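Local coordinates for probable thiol peroxidase (Chromobacterium violaceum, PDB 3KEB), which belongs to the redoxin family of the thioredoxin fold and may act as a peroxidase, although its chain lacks the cysteine such enzymes normally use, at residues 20-25 with 139-144; 28-33 with 120-125; 86-91 with 109-114. All blocks are in the same frame, centred on the assembly; numbering follows the deposited sequence.

Contact 1: 20-25 with 139-144; sequences DFPRKG and AIILAD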
loop_
_atom_site.group_PDB
_atom_site.type_symbol
_atom_site.label_atom_id
_atom_site.label_comp_id
_atom_site.label_asym_id
_atom_site.label_seq_id
_atom_site.Cartn_x
_atom_site.Cartn_y
_atom_site.Cartn_z
ATOM N N ASP A 20 17.121 5.267 -11.916
ATOM C CA ASP A 20 17.276 6.000 -13.175
ATOM C C ASP A 20 15.899 6.463 -13.661
ATOM O O ASP A 20 15.094 5.693 -14.165
ATOM C CB ASP A 20 17.875 5.088 -14.235
ATOM C CG ASP A 20 19.338 4.705 -13.937
ATOM O OD1 ASP A 20 20.013 5.413 -13.152
ATOM O OD2 ASP A 20 19.818 3.719 -14.529
ATOM N N PHE A 21 15.674 7.738 -13.551
ATOM C CA PHE A 21 14.378 8.317 -13.902
ATOM C C PHE A 21 14.355 8.464 -15.422
ATOM O O PHE A 21 15.372 8.910 -16.012
ATOM C CB PHE A 21 14.253 9.667 -13.209
ATOM C CG PHE A 21 12.918 10.360 -13.467
ATOM C CD1 PHE A 21 11.773 9.818 -13.017
ATOM C CD2 PHE A 21 12.878 11.580 -14.110
ATOM C CE1 PHE A 21 10.585 10.450 -13.225
ATOM C CE2 PHE A 21 11.694 12.230 -14.336
ATOM C CZ PHE A 21 10.545 11.658 -13.894
ATOM N N PRO A 22 13.278 8.013 -16.084
ATOM C CA PRO A 22 13.226 8.128 -17.565
ATOM C C PRO A 22 13.337 9.557 -18.073
ATOM O O PRO A 22 12.840 10.514 -17.434
ATOM C CB PRO A 22 11.873 7.533 -17.935
ATOM C CG PRO A 22 11.569 6.603 -16.805
ATOM C CD PRO A 22 12.077 7.320 -15.577
ATOM N N ARG A 23 14.015 9.681 -19.204
ATOM C CA ARG A 23 14.301 10.977 -19.824
ATOM C C ARG A 23 13.686 11.074 -21.199
ATOM O O ARG A 23 13.357 10.056 -21.817
ATOM C CB ARG A 23 15.806 11.182 -19.969
ATOM C CG ARG A 23 16.516 11.359 -18.645
ATOM C CD ARG A 23 17.966 11.821 -18.863
ATOM N NE ARG A 23 18.863 11.074 -18.000
ATOM C CZ ARG A 23 20.177 11.003 -18.179
ATOM N NH1 ARG A 23 20.753 11.665 -19.168
ATOM N NH2 ARG A 23 20.907 10.282 -17.343
ATOM N N LYS A 24 13.556 12.306 -21.682
ATOM C CA LYS A 24 13.082 12.584 -23.028
ATOM C C LYS A 24 13.821 11.690 -24.022
ATOM O O LYS A 24 15.063 11.629 -23.999
ATOM C CB LYS A 24 13.337 14.069 -23.378
ATOM C CG LYS A 24 13.035 14.379 -24.830
ATOM C CD LYS A 24 12.505 15.831 -25.105
ATOM C CE LYS A 24 11.403 15.814 -26.261
ATOM N NZ LYS A 24 10.019 16.519 -26.058
ATOM N N GLY A 25 13.063 11.025 -24.888
ATOM C CA GLY A 25 13.605 10.160 -25.910
ATOM C C GLY A 25 13.748 8.698 -25.534
ATOM O O GLY A 25 13.944 7.857 -26.416
ATOM N N ALA A 139 6.388 12.319 -9.364
ATOM C CA ALA A 139 6.971 12.522 -10.689
ATOM C C ALA A 139 5.898 12.472 -11.764
ATOM O O ALA A 139 4.734 12.046 -11.542
ATOM C CB ALA A 139 8.107 11.493 -10.956
ATOM N N ILE A 140 6.235 13.056 -12.894
ATOM C CA ILE A 140 5.313 13.072 -14.013
ATOM C C ILE A 140 6.059 12.732 -15.229
ATOM O O ILE A 140 7.189 13.188 -15.399
ATOM C CB ILE A 140 4.573 14.432 -14.184
ATOM C CG1 ILE A 140 3.531 14.345 -15.294
ATOM C CG2 ILE A 140 5.550 15.635 -14.461
ATOM C CD1 ILE A 140 2.458 15.534 -15.183
ATOM N N ILE A 141 5.435 11.937 -16.090
ATOM C CA ILE A 141 6.053 11.548 -17.371
ATOM C C ILE A 141 5.027 11.525 -18.469
ATOM O O ILE A 141 4.029 10.823 -18.380
ATOM C CB ILE A 141 6.634 10.123 -17.308
ATOM C CG1 ILE A 141 7.641 9.982 -16.183
ATOM C CG2 ILE A 141 7.291 9.709 -18.671
ATOM C CD1 ILE A 141 8.106 8.536 -15.953
ATOM N N LEU A 142 5.256 12.337 -19.492
ATOM C CA LEU A 142 4.437 12.369 -20.691
ATOM C C LEU A 142 5.106 11.464 -21.728
ATOM O O LEU A 142 6.278 11.680 -22.111
ATOM C CB LEU A 142 4.361 13.780 -21.261
ATOM C CG LEU A 142 3.702 13.964 -22.615
ATOM C CD1 LEU A 142 2.200 13.651 -22.554
ATOM C CD2 LEU A 142 4.044 15.395 -23.175
ATOM N N ALA A 143 4.325 10.490 -22.212
ATOM C CA ALA A 143 4.791 9.523 -23.248
ATOM C C ALA A 143 3.764 9.427 -24.351
ATOM O O ALA A 143 2.544 9.572 -24.114
ATOM C CB ALA A 143 5.048 8.126 -22.650
ATOM N N ASP A 144 4.240 9.244 -25.570
ATOM C CA ASP A 144 3.337 9.046 -26.697
ATOM C C ASP A 144 2.806 7.609 -26.782
ATOM O O ASP A 144 3.088 6.776 -25.921
ATOM C CB ASP A 144 3.992 9.508 -27.991
ATOM C CG ASP A 144 5.244 8.752 -28.348
ATOM O OD1 ASP A 144 5.391 7.573 -27.961
ATOM O OD2 ASP A 144 6.069 9.374 -29.083
#
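F21 meets strand 139-143 with the far end of its ring, and P22 beside it adds the flank of its own ring; the contact between loop 20-25 and the strand is apolar. Two neighbouring ring atoms of F21 do the touching. CE1 lies 3.5 Å from the methyl CB of A139, and CZ approaches CG1 of I141 at 4.1 Å, both methyl and methylene coming obliquely to the ring. With CG anti to the backbone N (chi1 -178°), the ring of F21 is extended from the loop and its outer end reaches the strand, although its CB starts off along the gap. I141 comes from the opposite direction, and its CD1 also meets CG of P22 at 4.1 Å, the two side chains crossing at about a right angle. A residue as short as alanine at 139 lets the end of the ring come this close to the strand, while the longer I141 reaches out to the proline.

A polar atom also meets the ring: I140 O lies at its edge, near the plane, 4.0 Å from CZ of F21. The side chain of I140 itself turns to the other side of the sheet, toward helix 164-177.

Polar bonds tie the loop to strand 149-154: P22 O accepts from S152 OG, K24 NZ reaches H150 O, and the backbones of G25 and V149 are bonded. The loop, which follows an N-terminal hairpin, thus runs along this outermost strand of a thioredoxin-like sheet, and F21 and P22 reach from it to A139 and I141 on the next strand.

Contact 2: 28-33 with 120-125; sequences LPSFML and HKRYGV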
loop_
_atom_site.group_PDB
_atom_site.type_symbol
_atom_site.label_atom_id
_atom_site.label_comp_id
_atom_site.label_asym_id
_atom_site.label_seq_id
_atom_site.Cartn_x
_atom_site.Cartn_y
_atom_site.Cartn_z
ATOM N N LEU A 28 9.612 3.979 -22.296
ATOM C CA LEU A 28 9.240 3.653 -20.907
ATOM C C LEU A 28 9.723 2.283 -20.499
ATOM O O LEU A 28 9.620 1.273 -21.289
ATOM C CB LEU A 28 7.740 3.759 -20.681
ATOM C CG LEU A 28 7.024 5.110 -20.806
ATOM C CD1 LEU A 28 5.545 4.914 -20.956
ATOM C CD2 LEU A 28 7.359 6.039 -19.628
ATOM N N PRO A 29 10.271 2.191 -19.275
ATOM C CA PRO A 29 10.532 0.841 -18.732
ATOM C C PRO A 29 9.252 0.056 -18.551
ATOM O O PRO A 29 8.214 0.633 -18.235
ATOM C CB PRO A 29 11.194 1.118 -17.355
ATOM C CG PRO A 29 11.855 2.443 -17.526
ATOM C CD PRO A 29 10.799 3.224 -18.381
ATOM N N SER A 30 9.336 -1.259 -18.763
ATOM C CA SER A 30 8.209 -2.123 -18.585
ATOM C C SER A 30 7.826 -2.099 -17.125
ATOM O O SER A 30 8.636 -1.786 -16.252
ATOM C CB SER A 30 8.525 -3.543 -19.036
ATOM O OG SER A 30 9.532 -4.063 -18.194
ATOM N N PHE A 31 6.569 -2.362 -16.854
ATOM C CA PHE A 31 6.128 -2.533 -15.476
ATOM C C PHE A 31 5.094 -3.651 -15.387
ATOM O O PHE A 31 4.426 -3.976 -16.388
ATOM C CB PHE A 31 5.647 -1.188 -14.857
ATOM C CG PHE A 31 4.477 -0.519 -15.543
ATOM C CD1 PHE A 31 4.656 0.744 -16.148
ATOM C CD2 PHE A 31 3.188 -1.048 -15.503
ATOM C CE1 PHE A 31 3.601 1.400 -16.729
ATOM C CE2 PHE A 31 2.097 -0.401 -16.131
ATOM C CZ PHE A 31 2.291 0.833 -16.713
HETATM N N MSE A 32 4.991 -4.230 -14.196
HETATM C CA MSE A 32 3.982 -5.236 -13.841
HETATM C C MSE A 32 3.338 -4.755 -12.555
HETATM O O MSE A 32 3.908 -4.984 -11.492
HETATM C CB MSE A 32 4.659 -6.575 -13.539
HETATM C CG MSE A 32 5.325 -7.222 -14.734
HETATM SE SE MSE A 32 6.266 -8.911 -14.316
HETATM C CE MSE A 32 7.200 -8.409 -12.652
ATOM N N LEU A 33 2.206 -4.060 -12.637
ATOM C CA LEU A 33 1.560 -3.462 -11.492
ATOM C C LEU A 33 0.191 -4.106 -11.296
ATOM O O LEU A 33 -0.151 -5.030 -12.026
ATOM C CB LEU A 33 1.422 -1.932 -11.700
ATOM C CG LEU A 33 2.794 -1.242 -11.800
ATOM C CD1 LEU A 33 2.610 0.213 -12.149
ATOM C CD2 LEU A 33 3.578 -1.396 -10.482
ATOM N N HIS A 120 9.815 0.918 -8.338
ATOM C CA HIS A 120 10.391 2.175 -7.830
ATOM C C HIS A 120 11.823 2.429 -8.331
ATOM O O HIS A 120 12.136 3.491 -8.812
ATOM C CB HIS A 120 10.421 2.221 -6.300
ATOM C CG HIS A 120 9.104 2.089 -5.593
ATOM N ND1 HIS A 120 8.153 1.134 -5.879
ATOM C CD2 HIS A 120 8.657 2.726 -4.479
ATOM C CE1 HIS A 120 7.130 1.276 -5.049
ATOM N NE2 HIS A 120 7.434 2.215 -4.173
ATOM N N LYS A 121 12.713 1.453 -8.239
ATOM C CA LYS A 121 14.054 1.725 -8.661
ATOM C C LYS A 121 14.101 1.884 -10.176
ATOM O O LYS A 121 14.798 2.762 -10.694
ATOM C CB LYS A 121 14.989 0.628 -8.185
ATOM C CG LYS A 121 16.451 0.948 -8.463
ATOM C CD LYS A 121 17.369 0.307 -7.389
ATOM C CE LYS A 121 18.827 0.688 -7.642
ATOM N NZ LYS A 121 19.774 -0.111 -6.792
ATOM N N ARG A 122 13.327 1.059 -10.895
ATOM C CA ARG A 122 13.337 1.022 -12.346
ATOM C C ARG A 122 12.842 2.335 -12.953
ATOM O O ARG A 122 13.184 2.640 -14.075
ATOM C CB ARG A 122 12.490 -0.180 -12.881
ATOM C CG ARG A 122 13.158 -1.601 -12.677
ATOM C CD ARG A 122 12.270 -2.874 -13.056
ATOM N NE ARG A 122 11.558 -2.788 -14.331
ATOM C CZ ARG A 122 12.112 -2.849 -15.546
ATOM N NH1 ARG A 122 13.423 -3.034 -15.708
ATOM N NH2 ARG A 122 11.342 -2.750 -16.613
ATOM N N TYR A 123 11.987 3.079 -12.217
ATOM C CA TYR A 123 11.436 4.374 -12.663
ATOM C C TYR A 123 12.109 5.567 -11.950
ATOM O O TYR A 123 11.727 6.705 -12.169
ATOM C CB TYR A 123 9.924 4.436 -12.471
ATOM C CG TYR A 123 9.178 4.005 -13.734
ATOM C CD1 TYR A 123 9.169 2.699 -14.130
ATOM C CD2 TYR A 123 8.527 4.939 -14.545
ATOM C CE1 TYR A 123 8.544 2.284 -15.286
ATOM C CE2 TYR A 123 7.850 4.526 -15.698
ATOM C CZ TYR A 123 7.874 3.211 -16.072
ATOM O OH TYR A 123 7.240 2.787 -17.222
ATOM N N GLY A 124 13.146 5.295 -11.159
ATOM C CA GLY A 124 13.882 6.380 -10.451
ATOM C C GLY A 124 13.077 7.185 -9.439
ATOM O O GLY A 124 13.232 8.423 -9.323
ATOM N N VAL A 125 12.220 6.485 -8.699
ATOM C CA VAL A 125 11.330 7.155 -7.740
ATOM C C VAL A 125 11.388 6.492 -6.376
ATOM O O VAL A 125 10.498 6.707 -5.544
ATOM C CB VAL A 125 9.882 7.278 -8.292
ATOM C CG1 VAL A 125 9.779 8.240 -9.534
ATOM C CG2 VAL A 125 9.210 5.913 -8.626
HETATM O O HOH W 1 12.100 -2.398 -19.440
#
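The hydroxyl of Y123 gives its proton to the carbonyl oxygen of P29 in a short bond, OH to O 2.6 Å. The donor arrives in the carbonyl plane on a lone pair, with an angle of 145° at the oxygen. Tyrosine suits the place because its ring packs against P29, L28 and F31 while its hydroxyl satisfies a backbone carbonyl. P29 uses its ring as well: CD sits over one face of the Y123 ring, 4.2 Å from the centroid, a CH-pi contact, and CB touches CE1 at 3.6 Å. L28 CB and F31 CD1 close in on the hydroxyl from other directions, the OH lying in the plane of the F31 ring at its edge, 3.5 Å from CD1.

Nearer the solvent, R122 reaches the same loop with NH2 of its guanidinium. In the conformer described, one of two modelled, its NH2 donates to S30 O at 2.9 Å, close to the guanidinium plane but tilted from the carbonyl plane of S30. A bend at chi3 (46°) turns the guanidinium toward S30. Water 1 also accepts from NH2 and from the S30 backbone N, so it bridges the two residues; the second conformer makes these bonds less certain than the tyrosine bond.

The helix that carries R122 ends in a Schellman motif. V125 N bonds to H120 O and G124 N to K121 O at 3.1 Å, and G124 supplies the positive phi this turn calls for. The contact thus joins a Schellman-capped helix end to the proline-containing loop that leads into strand 32-35 of the thioredoxin-like sheet.

Contact 3: 86-91 with 109-114; sequences IVITVD and ALLSTL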
loop_
_atom_site.group_PDB
_atom_site.type_symbol
_atom_site.label_atom_id
_atom_site.label_comp_id
_atom_site.label_asym_id
_atom_site.label_seq_id
_atom_site.Cartn_x
_atom_site.Cartn_y
_atom_site.Cartn_z
ATOM N N ILE A 86 -2.395 7.917 -15.873
ATOM C CA ILE A 86 -2.042 6.688 -15.142
ATOM C C ILE A 86 -1.334 7.109 -13.814
ATOM O O ILE A 86 -0.216 7.649 -13.830
ATOM C CB ILE A 86 -1.102 5.766 -15.940
ATOM C CG1 ILE A 86 -1.765 5.366 -17.281
ATOM C CG2 ILE A 86 -0.784 4.525 -15.127
ATOM C CD1 ILE A 86 -0.804 4.673 -18.268
ATOM N N VAL A 87 -2.022 6.891 -12.697
ATOM C CA VAL A 87 -1.521 7.237 -11.372
ATOM C C VAL A 87 -0.956 5.965 -10.750
ATOM O O VAL A 87 -1.623 4.923 -10.730
ATOM C CB VAL A 87 -2.629 7.823 -10.491
ATOM C CG1 VAL A 87 -2.166 7.993 -9.021
ATOM C CG2 VAL A 87 -3.126 9.160 -11.064
ATOM N N ILE A 88 0.273 6.048 -10.231
ATOM C CA ILE A 88 0.954 4.923 -9.632
ATOM C C ILE A 88 1.361 5.320 -8.215
ATOM O O ILE A 88 1.956 6.408 -8.014
ATOM C CB ILE A 88 2.200 4.467 -10.429
ATOM C CG1 ILE A 88 1.778 4.138 -11.880
ATOM C CG2 ILE A 88 2.909 3.254 -9.725
ATOM C CD1 ILE A 88 2.926 3.848 -12.848
ATOM N N THR A 89 1.046 4.448 -7.246
ATOM C CA THR A 89 1.454 4.682 -5.886
ATOM C C THR A 89 1.702 3.396 -5.126
ATOM O O THR A 89 1.435 2.298 -5.609
ATOM C CB THR A 89 0.433 5.504 -5.049
ATOM O OG1 THR A 89 -0.632 4.653 -4.648
ATOM C CG2 THR A 89 -0.213 6.707 -5.800
ATOM N N VAL A 90 2.146 3.552 -3.893
ATOM C CA VAL A 90 2.359 2.451 -2.976
ATOM C C VAL A 90 1.110 1.983 -2.264
ATOM O O VAL A 90 1.141 0.978 -1.535
ATOM C CB VAL A 90 3.473 2.805 -1.917
ATOM C CG1 VAL A 90 2.917 3.592 -0.722
ATOM C CG2 VAL A 90 4.171 1.541 -1.465
ATOM N N ASP A 91 0.015 2.701 -2.465
ATOM C CA ASP A 91 -1.245 2.330 -1.842
ATOM C C ASP A 91 -1.676 0.936 -2.252
ATOM O O ASP A 91 -1.357 0.474 -3.370
ATOM C CB ASP A 91 -2.351 3.299 -2.228
ATOM C CG ASP A 91 -2.077 4.682 -1.784
ATOM O OD1 ASP A 91 -1.784 4.868 -0.572
ATOM O OD2 ASP A 91 -2.200 5.620 -2.627
ATOM N N ALA A 109 -6.499 5.661 -14.458
ATOM C CA ALA A 109 -6.030 4.386 -13.982
ATOM C C ALA A 109 -5.345 4.632 -12.656
ATOM O O ALA A 109 -4.611 5.605 -12.518
ATOM C CB ALA A 109 -5.074 3.772 -14.968
ATOM N N LEU A 110 -5.570 3.712 -11.705
ATOM C CA LEU A 110 -4.955 3.724 -10.378
ATOM C C LEU A 110 -4.231 2.407 -10.164
ATOM O O LEU A 110 -4.870 1.318 -10.103
ATOM C CB LEU A 110 -6.086 3.909 -9.351
ATOM C CG LEU A 110 -6.888 5.202 -9.437
ATOM C CD1 LEU A 110 -8.078 5.156 -8.510
ATOM C CD2 LEU A 110 -6.003 6.423 -9.065
ATOM N N LEU A 111 -2.907 2.481 -10.101
ATOM C CA LEU A 111 -2.057 1.301 -10.044
ATOM C C LEU A 111 -1.232 1.322 -8.784
ATOM O O LEU A 111 -0.690 2.359 -8.411
ATOM C CB LEU A 111 -1.113 1.259 -11.244
ATOM C CG LEU A 111 -1.783 1.466 -12.616
ATOM C CD1 LEU A 111 -0.713 1.218 -13.716
ATOM C CD2 LEU A 111 -3.015 0.561 -12.839
ATOM N N SER A 112 -1.095 0.140 -8.196
ATOM C CA SER A 112 -0.384 -0.093 -6.976
ATOM C C SER A 112 0.904 -0.843 -7.277
ATOM O O SER A 112 0.950 -1.739 -8.161
ATOM C CB SER A 112 -1.226 -0.957 -6.062
ATOM O OG SER A 112 -0.461 -1.436 -4.987
ATOM N N THR A 113 1.937 -0.497 -6.533
ATOM C CA THR A 113 3.212 -1.172 -6.666
ATOM C C THR A 113 3.326 -2.398 -5.779
ATOM O O THR A 113 4.428 -2.995 -5.663
ATOM C CB THR A 113 4.365 -0.252 -6.345
ATOM O OG1 THR A 113 4.268 0.205 -5.001
ATOM C CG2 THR A 113 4.357 0.992 -7.285
ATOM N N LEU A 114 2.235 -2.829 -5.154
ATOM C CA LEU A 114 2.420 -3.982 -4.245
ATOM C C LEU A 114 2.882 -5.266 -4.976
ATOM O O LEU A 114 3.623 -6.004 -4.414
ATOM C CB LEU A 114 1.217 -4.221 -3.314
ATOM C CG LEU A 114 0.249 -5.267 -3.735
ATOM C CD1 LEU A 114 -0.880 -5.540 -2.730
ATOM C CD2 LEU A 114 -0.279 -4.752 -5.057
#
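The backbones of strands 86-89 and 109-112 run parallel; the axes of these short segments approach to 4.8 Å, turned by 23°. V87 N bonds to A109 O, L111 N to V87 O at 2.8 Å, T89 N to L111 O, and T113 N to T89 O; this is the ladder of a parallel pair, V87 and T89 each bonding to residues on both sides of their partner.

Apolar contacts line both faces. On one, I86 CG2 meets L111 CD1 at 3.6 Å; just beyond the end of strand 109-112, I88 CG2 touches CG2 of T113 at the same distance. On the other, V87 and L110 lie side by side, with V87 CB 3.9 Å from L110 CD2. Beta-branched I86, V87 and I88 suit an extended strand.

Side-chain polar bonds finish the carboxyl end. S112 OG, anti to its own backbone N (chi1 168°), gives its proton to D91 O at 2.7 Å and accepts from L114 N, an ST turn. T89 OG1 makes a second ST turn with D91 N and donates to D91 OD2. T113 OG1 has R117 as its main partner. D91 OD1 is hydrogen-bonded to S58 OG and to S92 OG of the second subunit, and OD2 to V59 N.

The pair belongs to a beta-alpha-beta unit: helix 93-103 packs on L110 and S112, F119 on I88 and T113; 51-55 runs parallel beside 84-89, and 32-35 antiparallel beside 109-112.

In the fold
All three contacts reach the same sheet. Along the chain they are nested, contact 3 inside the loop closed by contact 2, and contact 2 inside that of contact 1. Contact 2 forms the middle: its centre is about 11 Å from those of the other two, which lie about 17 Å apart on opposite sides of the chain's centre. It touches contact 1 where F21 CD1 comes 3.2 Å from Y123 O and L28 packs on I141 and A143, and contact 3 where L33 CD1 lies 3.7 Å from I88 CD1. Contacts 1 and 3 do not touch, their nearest atoms being about 7 Å apart. None of the three holds a bound ligand.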